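Long-range contact in CYTH domain-containing protein (Pyrococcus furiosus, PDB 1YEM), which is of unknown function but, as a CYTH-family barrel related to class IV adenylyl cyclases, probably binds a triphosphate-containing substrate: residues 47-51 / 166-170. Numbering follows the deposited sequence.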
# COMPACT_ATOMS: atom_id res chain seq x y z
N PRO B 47 -8.52 -3.14 -15.98
CA PRO B 47 -9.32 -2.59 -17.07
C PRO B 47 -9.28 -1.07 -17.11
O PRO B 47 -9.36 -0.44 -16.06
CB PRO B 47 -10.75 -3.08 -16.76
CG PRO B 47 -10.74 -3.44 -15.31
CD PRO B 47 -9.33 -3.91 -15.02
N ARG B 48 -9.16 -0.50 -18.30
CA ARG B 48 -9.40 0.94 -18.48
C ARG B 48 -10.78 1.23 -17.90
O ARG B 48 -11.62 0.36 -17.90
CB ARG B 48 -9.35 1.32 -19.96
CG ARG B 48 -7.94 1.27 -20.59
CD ARG B 48 -7.03 2.44 -20.13
NE ARG B 48 -5.80 2.50 -20.92
CZ ARG B 48 -4.71 1.75 -20.73
NH1 ARG B 48 -4.67 0.86 -19.74
NH2 ARG B 48 -3.65 1.89 -21.52
N PRO B 49 -11.00 2.45 -17.38
CA PRO B 49 -10.12 3.62 -17.35
C PRO B 49 -9.22 3.71 -16.10
O PRO B 49 -8.81 4.81 -15.72
CB PRO B 49 -11.11 4.78 -17.37
CG PRO B 49 -12.26 4.26 -16.51
CD PRO B 49 -12.28 2.74 -16.70
N LYS B 50 -8.90 2.57 -15.48
CA LYS B 50 -8.16 2.54 -14.22
C LYS B 50 -6.68 2.50 -14.48
O LYS B 50 -6.24 1.98 -15.49
CB LYS B 50 -8.53 1.30 -13.40
CG LYS B 50 -10.00 1.14 -13.05
CD LYS B 50 -10.24 -0.29 -12.50
CE LYS B 50 -11.62 -0.45 -11.87
NZ LYS B 50 -12.70 -0.57 -12.88
N LEU B 51 -5.91 3.02 -13.53
CA LEU B 51 -4.47 2.77 -13.49
C LEU B 51 -4.08 2.38 -12.08
O LEU B 51 -4.69 2.84 -11.11
CB LEU B 51 -3.68 4.00 -13.90
CG LEU B 51 -3.89 4.50 -15.32
CD1 LEU B 51 -3.35 5.92 -15.46
CD2 LEU B 51 -3.22 3.55 -16.33
N LEU B 166 -0.14 7.94 -22.67
CA LEU B 166 0.44 7.64 -21.37
C LEU B 166 1.82 7.05 -21.57
O LEU B 166 2.08 6.43 -22.59
CB LEU B 166 -0.42 6.60 -20.63
CG LEU B 166 -1.89 6.95 -20.39
CD1 LEU B 166 -2.63 5.76 -19.85
CD2 LEU B 166 -2.02 8.13 -19.45
N TYR B 167 2.71 7.24 -20.60
CA TYR B 167 4.01 6.59 -20.61
C TYR B 167 3.88 5.07 -20.70
O TYR B 167 4.73 4.39 -21.25
CB TYR B 167 4.80 6.94 -19.33
CG TYR B 167 5.23 8.38 -19.24
CD1 TYR B 167 5.05 9.09 -18.05
CD2 TYR B 167 5.81 9.05 -20.33
CE1 TYR B 167 5.42 10.43 -17.94
CE2 TYR B 167 6.20 10.39 -20.23
CZ TYR B 167 5.99 11.07 -19.02
OH TYR B 167 6.36 12.40 -18.89
N LEU B 168 2.81 4.55 -20.08
CA LEU B 168 2.46 3.14 -20.09
C LEU B 168 2.19 2.67 -21.51
O LEU B 168 2.68 1.63 -21.92
CB LEU B 168 1.20 2.92 -19.21
CG LEU B 168 0.61 1.50 -19.18
CD1 LEU B 168 1.63 0.52 -18.63
CD2 LEU B 168 -0.66 1.46 -18.37
N GLU B 169 1.40 3.45 -22.24
CA GLU B 169 1.11 3.19 -23.65
C GLU B 169 2.38 3.27 -24.52
O GLU B 169 2.58 2.44 -25.40
CB GLU B 169 0.04 4.17 -24.16
CG GLU B 169 -1.43 3.82 -23.74
CD GLU B 169 -2.41 5.01 -23.84
OE1 GLU B 169 -3.65 4.83 -23.62
OE2 GLU B 169 -1.93 6.14 -24.11
N LEU B 170 3.24 4.25 -24.24
CA LEU B 170 4.47 4.47 -25.02
C LEU B 170 5.50 3.35 -24.82
O LEU B 170 6.14 2.93 -25.77
CB LEU B 170 5.10 5.83 -24.66
CG LEU B 170 4.30 7.09 -25.02
CD1 LEU B 170 4.92 8.32 -24.36
CD2 LEU B 170 4.20 7.28 -26.52
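Leu51 presents one methyl, CD2, to two leucines of 166-170: it lies 3.9 Å from CD2 of Leu168 and 4.2 Å from CD1 of Leu166. Leu51 and Leu166 meet tip to tip, whereas Leu168 and Leu51 run side by side with their ends pointing opposite ways. With chi1 of Leu168 at 175°, CG lies opposite the backbone N, and the CD2 branch is the one that reaches Leu51. Branched, uncharged leucines suit this buried side, where Leu51 also packs on Ile70.

The outer side is looser. Arg48, exposed on the turn before strand 50-57, bends at chi2 (-73°); its long chain lets the flat guanidinium cover Leu166 CD1 with one face while the charge stays at the solvent side. The edge is turned to Glu169, but Arg48 NH2 to Glu169 OE1 is a long salt bridge, 3.6 Å, with the two planes 39° apart. Glutamate's second oxygen, OE2, accepts a hydrogen bond from Leu166 N, 2.9 Å from OE2, so Glu169 serves the arginine and the helix's first turn at once. The contact joins the start of strand 50-57 to helix 167-173, whose Leu168 and Tyr167 also pack on strand 102-115 of the closed antiparallel barrel characteristic of CYTH proteins.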